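Local coordinates for protein myosin-I heavy chain (Dictyostelium discoideum, PDB 5EJY) that works as an actin-based motor with ATPase activity in the early steps of phagocytosis and in adhesion, this chain being a MyTH4-FERM unit of its tail, at residues Y69-P74 with Q119-R124; I129-S134 with S194-R199. All coordinates share one frame; numbering follows the deposited sequence.

Contact 1: residues Y69-P74 with Q119-R124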
loop_
_atom_site.group_PDB
_atom_site.type_symbol
_atom_site.label_atom_id
_atom_site.label_comp_id
_atom_site.label_asym_id
_atom_site.label_seq_id
_atom_site.Cartn_x
_atom_site.Cartn_y
_atom_site.Cartn_z
ATOM N N TYR A 69 3.350 -4.834 -29.188
ATOM C CA TYR A 69 2.807 -3.639 -28.540
ATOM C C TYR A 69 2.976 -2.427 -29.443
ATOM O O TYR A 69 2.075 -1.597 -29.559
ATOM C CB TYR A 69 3.464 -3.375 -27.180
ATOM C CG TYR A 69 2.926 -2.138 -26.490
ATOM C CD1 TYR A 69 3.565 -0.912 -26.618
ATOM C CD2 TYR A 69 1.780 -2.199 -25.713
ATOM C CE1 TYR A 69 3.069 0.230 -25.989
ATOM C CE2 TYR A 69 1.276 -1.069 -25.087
ATOM C CZ TYR A 69 1.919 0.135 -25.222
ATOM O OH TYR A 69 1.414 1.251 -24.596
ATOM N N MET A 70 4.139 -2.326 -30.077
ATOM C CA MET A 70 4.425 -1.213 -30.973
ATOM C C MET A 70 3.431 -1.142 -32.129
ATOM O O MET A 70 3.034 -0.060 -32.546
ATOM C CB MET A 70 5.839 -1.328 -31.530
ATOM C CG MET A 70 6.912 -1.058 -30.510
ATOM S SD MET A 70 8.544 -1.321 -31.184
ATOM C CE MET A 70 8.507 -0.219 -32.609
ATOM N N ASN A 71 3.027 -2.308 -32.616
ATOM C CA ASN A 71 2.192 -2.423 -33.804
ATOM C C ASN A 71 0.701 -2.484 -33.508
ATOM O O ASN A 71 -0.111 -2.552 -34.429
ATOM C CB ASN A 71 2.594 -3.677 -34.593
ATOM C CG ASN A 71 3.961 -3.546 -35.232
ATOM O OD1 ASN A 71 4.407 -2.440 -35.534
ATOM N ND2 ASN A 71 4.632 -4.672 -35.442
ATOM N N SER A 72 0.331 -2.470 -32.231
ATOM C CA SER A 72 -1.059 -2.732 -31.868
ATOM C C SER A 72 -1.958 -1.519 -32.075
ATOM O O SER A 72 -1.517 -0.376 -31.974
ATOM C CB SER A 72 -1.179 -3.273 -30.431
ATOM O OG SER A 72 -0.812 -2.289 -29.481
ATOM N N ASN A 73 -3.224 -1.787 -32.377
ATOM C CA ASN A 73 -4.202 -0.737 -32.644
ATOM C C ASN A 73 -4.621 -0.001 -31.375
ATOM O O ASN A 73 -5.005 -0.625 -30.387
ATOM C CB ASN A 73 -5.430 -1.330 -33.348
ATOM C CG ASN A 73 -6.567 -0.329 -33.492
ATOM O OD1 ASN A 73 -6.341 0.869 -33.669
ATOM N ND2 ASN A 73 -7.800 -0.822 -33.412
ATOM N N PRO A 74 -4.544 1.335 -31.403
ATOM C CA PRO A 74 -4.954 2.193 -30.287
ATOM C C PRO A 74 -6.369 1.885 -29.790
ATOM O O PRO A 74 -6.720 2.251 -28.670
ATOM C CB PRO A 74 -4.914 3.594 -30.902
ATOM C CG PRO A 74 -3.881 3.499 -31.974
ATOM C CD PRO A 74 -4.008 2.115 -32.535
ATOM N N GLN A 119 6.549 8.027 -36.400
ATOM C CA GLN A 119 6.319 8.716 -35.129
ATOM C C GLN A 119 5.463 7.941 -34.121
ATOM O O GLN A 119 5.804 7.888 -32.941
ATOM C CB GLN A 119 5.736 10.111 -35.365
ATOM C CG GLN A 119 6.723 11.080 -36.015
ATOM C CD GLN A 119 7.959 11.299 -35.160
ATOM O OE1 GLN A 119 7.869 11.377 -33.937
ATOM N NE2 GLN A 119 9.116 11.392 -35.798
ATOM N N ASP A 120 4.358 7.357 -34.583
ATOM C CA ASP A 120 3.464 6.599 -33.704
ATOM C C ASP A 120 4.152 5.386 -33.080
ATOM O O ASP A 120 3.837 4.998 -31.962
ATOM C CB ASP A 120 2.204 6.133 -34.440
ATOM C CG ASP A 120 1.176 7.242 -34.613
ATOM O OD1 ASP A 120 1.310 8.303 -33.964
ATOM O OD2 ASP A 120 0.222 7.042 -35.398
ATOM N N LEU A 121 5.081 4.781 -33.809
ATOM C CA LEU A 121 5.822 3.647 -33.280
ATOM C C LEU A 121 6.808 4.103 -32.212
ATOM O O LEU A 121 6.937 3.457 -31.163
ATOM C CB LEU A 121 6.552 2.896 -34.392
ATOM C CG LEU A 121 5.663 2.264 -35.465
ATOM C CD1 LEU A 121 6.503 1.454 -36.438
ATOM C CD2 LEU A 121 4.588 1.397 -34.834
ATOM N N ASN A 122 7.499 5.210 -32.482
ATOM C CA ASN A 122 8.454 5.773 -31.530
ATOM C C ASN A 122 7.717 6.060 -30.225
ATOM O O ASN A 122 8.231 5.819 -29.133
ATOM C CB ASN A 122 9.087 7.054 -32.092
ATOM C CG ASN A 122 10.523 7.288 -31.598
ATOM O OD1 ASN A 122 11.326 6.357 -31.521
ATOM N ND2 ASN A 122 10.849 8.543 -31.276
ATOM N N ILE A 123 6.494 6.563 -30.353
ATOM C CA ILE A 123 5.656 6.853 -29.196
ATOM C C ILE A 123 5.344 5.591 -28.381
ATOM O O ILE A 123 5.406 5.609 -27.150
ATOM C CB ILE A 123 4.351 7.537 -29.627
ATOM C CG1 ILE A 123 4.647 8.973 -30.076
ATOM C CG2 ILE A 123 3.335 7.540 -28.502
ATOM C CD1 ILE A 123 3.410 9.753 -30.480
ATOM N N ARG A 124 5.002 4.506 -29.068
ATOM C CA ARG A 124 4.769 3.221 -28.409
ATOM C C ARG A 124 6.003 2.694 -27.682
ATOM O O ARG A 124 5.893 2.156 -26.570
ATOM C CB ARG A 124 4.287 2.180 -29.420
ATOM C CG ARG A 124 2.843 2.374 -29.838
ATOM C CD ARG A 124 1.921 2.157 -28.653
ATOM N NE ARG A 124 0.535 2.474 -28.972
ATOM C CZ ARG A 124 -0.227 1.737 -29.773
ATOM N NH1 ARG A 124 0.271 0.645 -30.339
ATOM N NH2 ARG A 124 -1.485 2.094 -30.014
#

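Contact 2: residues I129-S134 with S194-R199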
loop_
_atom_site.group_PDB
_atom_site.type_symbol
_atom_site.label_atom_id
_atom_site.label_comp_id
_atom_site.label_asym_id
_atom_site.label_seq_id
_atom_site.Cartn_x
_atom_site.Cartn_y
_atom_site.Cartn_z
ATOM N N ILE A 129 9.255 2.087 -22.598
ATOM C CA ILE A 129 10.373 2.545 -21.788
ATOM C C ILE A 129 9.859 3.031 -20.430
ATOM O O ILE A 129 10.414 2.705 -19.378
ATOM C CB ILE A 129 11.170 3.655 -22.537
ATOM C CG1 ILE A 129 12.111 3.018 -23.569
ATOM C CG2 ILE A 129 11.990 4.485 -21.580
ATOM C CD1 ILE A 129 12.686 4.048 -24.617
ATOM N N HIS A 130 8.778 3.798 -20.461
ATOM C CA HIS A 130 8.207 4.371 -19.252
ATOM C C HIS A 130 7.603 3.274 -18.347
ATOM O O HIS A 130 7.790 3.308 -17.128
ATOM C CB HIS A 130 7.167 5.431 -19.641
ATOM C CG HIS A 130 6.696 6.276 -18.498
ATOM N ND1 HIS A 130 5.647 7.161 -18.616
ATOM C CD2 HIS A 130 7.116 6.358 -17.212
ATOM C CE1 HIS A 130 5.441 7.753 -17.452
ATOM N NE2 HIS A 130 6.316 7.282 -16.584
ATOM N N PHE A 131 6.910 2.297 -18.939
ATOM C CA PHE A 131 6.381 1.162 -18.159
ATOM C C PHE A 131 7.537 0.460 -17.458
ATOM O O PHE A 131 7.427 0.056 -16.303
ATOM C CB PHE A 131 5.708 0.108 -19.050
ATOM C CG PHE A 131 4.512 0.608 -19.825
ATOM C CD1 PHE A 131 3.648 1.547 -19.285
ATOM C CD2 PHE A 131 4.243 0.101 -21.090
ATOM C CE1 PHE A 131 2.545 1.989 -19.996
ATOM C CE2 PHE A 131 3.142 0.550 -21.822
ATOM C CZ PHE A 131 2.296 1.500 -21.276
ATOM N N THR A 132 8.643 0.292 -18.178
ATOM C CA THR A 132 9.765 -0.486 -17.669
ATOM C C THR A 132 10.456 0.268 -16.546
ATOM O O THR A 132 10.742 -0.306 -15.503
ATOM C CB THR A 132 10.774 -0.839 -18.807
ATOM O OG1 THR A 132 10.070 -1.517 -19.849
ATOM C CG2 THR A 132 11.894 -1.759 -18.287
ATOM N N CYS A 133 10.714 1.557 -16.763
ATOM C CA CYS A 133 11.304 2.400 -15.729
ATOM C C CYS A 133 10.464 2.420 -14.442
ATOM O O CYS A 133 11.010 2.593 -13.345
ATOM C CB CYS A 133 11.466 3.831 -16.239
ATOM S SG CYS A 133 12.800 4.002 -17.469
ATOM N N SER A 134 9.148 2.280 -14.598
ATOM C CA SER A 134 8.212 2.286 -13.468
ATOM C C SER A 134 8.179 0.953 -12.716
ATOM O O SER A 134 7.476 0.829 -11.706
ATOM C CB SER A 134 6.802 2.623 -13.963
ATOM O OG SER A 134 6.786 3.878 -14.652
ATOM N N SER A 194 -2.332 5.083 -16.492
ATOM C CA SER A 194 -1.762 6.350 -16.034
ATOM C C SER A 194 -0.343 6.590 -16.552
ATOM O O SER A 194 -0.021 7.676 -17.037
ATOM C CB SER A 194 -1.756 6.407 -14.502
ATOM O OG SER A 194 -3.077 6.444 -13.994
ATOM N N ILE A 195 0.519 5.582 -16.430
ATOM C CA ILE A 195 1.892 5.711 -16.899
ATOM C C ILE A 195 1.907 6.048 -18.384
ATOM O O ILE A 195 2.615 6.962 -18.813
ATOM C CB ILE A 195 2.692 4.406 -16.679
ATOM C CG1 ILE A 195 2.848 4.129 -15.179
ATOM C CG2 ILE A 195 4.066 4.502 -17.350
ATOM C CD1 ILE A 195 3.365 2.733 -14.869
ATOM N N LYS A 196 1.125 5.303 -19.161
ATOM C CA LYS A 196 1.068 5.501 -20.610
ATOM C C LYS A 196 0.800 6.961 -20.924
ATOM O O LYS A 196 1.485 7.561 -21.764
ATOM C CB LYS A 196 -0.009 4.608 -21.248
ATOM C CG LYS A 196 -0.236 4.845 -22.753
ATOM C CD LYS A 196 -1.050 3.719 -23.395
ATOM C CE LYS A 196 -1.942 4.208 -24.530
ATOM N NZ LYS A 196 -1.346 5.304 -25.352
ATOM N N GLU A 197 -0.182 7.538 -20.232
ATOM C CA GLU A 197 -0.589 8.920 -20.488
ATOM C C GLU A 197 0.187 9.945 -19.676
ATOM O O GLU A 197 -0.187 11.115 -19.641
ATOM C CB GLU A 197 -2.081 9.111 -20.226
ATOM C CG GLU A 197 -2.986 8.094 -20.889
ATOM C CD GLU A 197 -4.457 8.465 -20.745
ATOM O OE1 GLU A 197 -5.288 7.562 -20.498
ATOM O OE2 GLU A 197 -4.782 9.667 -20.872
ATOM N N ASN A 198 1.263 9.514 -19.029
ATOM C CA ASN A 198 2.122 10.430 -18.290
ATOM C C ASN A 198 1.369 11.226 -17.218
ATOM O O ASN A 198 1.580 12.431 -17.060
ATOM C CB ASN A 198 2.852 11.379 -19.262
ATOM C CG ASN A 198 3.889 10.650 -20.120
ATOM O OD1 ASN A 198 4.707 9.895 -19.603
ATOM N ND2 ASN A 198 3.840 10.856 -21.435
ATOM N N ARG A 199 0.485 10.553 -16.490
ATOM C CA ARG A 199 -0.237 11.198 -15.399
ATOM C C ARG A 199 -0.124 10.373 -14.113
ATOM O O ARG A 199 0.322 9.238 -14.155
ATOM C CB ARG A 199 -1.697 11.401 -15.774
ATOM C CG ARG A 199 -2.468 10.116 -15.962
ATOM C CD ARG A 199 -3.955 10.403 -16.098
ATOM N NE ARG A 199 -4.755 9.204 -15.856
ATOM C CZ ARG A 199 -5.220 8.419 -16.820
ATOM N NH1 ARG A 199 -4.968 8.721 -18.087
ATOM N NH2 ARG A 199 -5.935 7.341 -16.523
HETATM O O HOH W 1 4.514 7.059 -21.323
#

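Contact 1: residues Y69-P74 with Q119-R124
Arg124 reaches from helix 119-133 of the MyTH4 domain to two backbone carbonyls where the chain leaves helix 53-70. NH1 donates to Ser72 O at 2.6 Å, nearly straight at 162° and within the guanidinium plane, while NH2 adds a weak bond to the same oxygen. NH1 also gives a more bent bond to Tyr69 O (3.0 Å), which accepts Ser72 OG too. Bent at chi2 (-65°), the arginine chain brings CD to 3.5 Å from CE1 of Tyr69. This inner side is the tight one: Arg124 CB lies against Met70 CA, Leu121 CD2 is 3.1 Å from Met70 O, and Phe84 of helix 81-97 touches both Tyr69 and Arg124. Leu121 CB meets Met70 CE at 4.1 Å. Toward solvent the fit is looser, Asn71 OD1 coming no nearer than 3.9 Å to Leu121 CD2; the exposed Pro74 crosses NH2 with its ring. A methionine in place of Arg124 would probably leave Ser72 O and Tyr69 O without their donor across the contact. Glu127 accepts from Tyr69 OH and makes a long, weak ion pair with Arg124 NE. One cationic side chain thus grips a carbonyl at the end of helix 53-70 and another in the loop beyond.

Contact 2: residues I129-S134 with S194-R199
Ile195 sets its CG2 methyl over the imidazole of His130, 3.3 Å from the ring centroid and 9° off the normal, a close CH-pi contact. The same methyl lies 3.6 Å from Phe131 CD1, so it sits between the two aromatic side chains of helix 119-133. CD1, on the other branch of Ile195, meets Ser134 CB at 3.6 Å. His130 reaches across to helix 189-196 because chi1 of -169° swings its ring away from its own backbone N, bringing ND1 3.0 Å from Ile195 O and 3.1 Å from Asn198 OD1. At the ring edge and in its plane, a water hydrogen-bonds to ND1 and donates to Lys196 O. Phe131 turns its CE1 edge to the backbone N of Lys196 and rests alongside that lysine's CB.

On the 194-199 side, a Schellman motif sets Ile195 O and Asn198: Asn198, with positive phi, ends helix 189-196 as its N bonds to Ile195 O and Arg199 N to Ser194 O. Ser134 OG is held by His130 O at 2.7 Å. Farther out, helix 161-180 supplies Ser166 to Asn198 ND2 and packs Ala169 and Ser170 on His130, while the lysine ends in a salt bridge with Glu127. The chemistry implies an apolar seam inside the MyTH4 domain, in which the Ile195 methyl fills the gap between the rings and the polar edge of the imidazole is joined through a water to the carbonyl of Lys196.

From the N terminus, the chain runs along helix 53-70, turns at 71-74, and passes through helices 76-79, 81-97 and 102-112 before helix 119-133 comes back to close contact 1. That same helix opens contact 2 at its far end; helices 143-155 and 161-180 follow, and 189-196 returns to close the second loop. The two loops are thus in series, neither nested nor crossed, with helix 119-133 as their shared member. Their centres lie about 14 Å apart and they touch directly, Tyr69 OH meeting Phe131 CE2 at 3.3 Å. Together they tie early, middle and late helices of the MyTH4 region into one bundle.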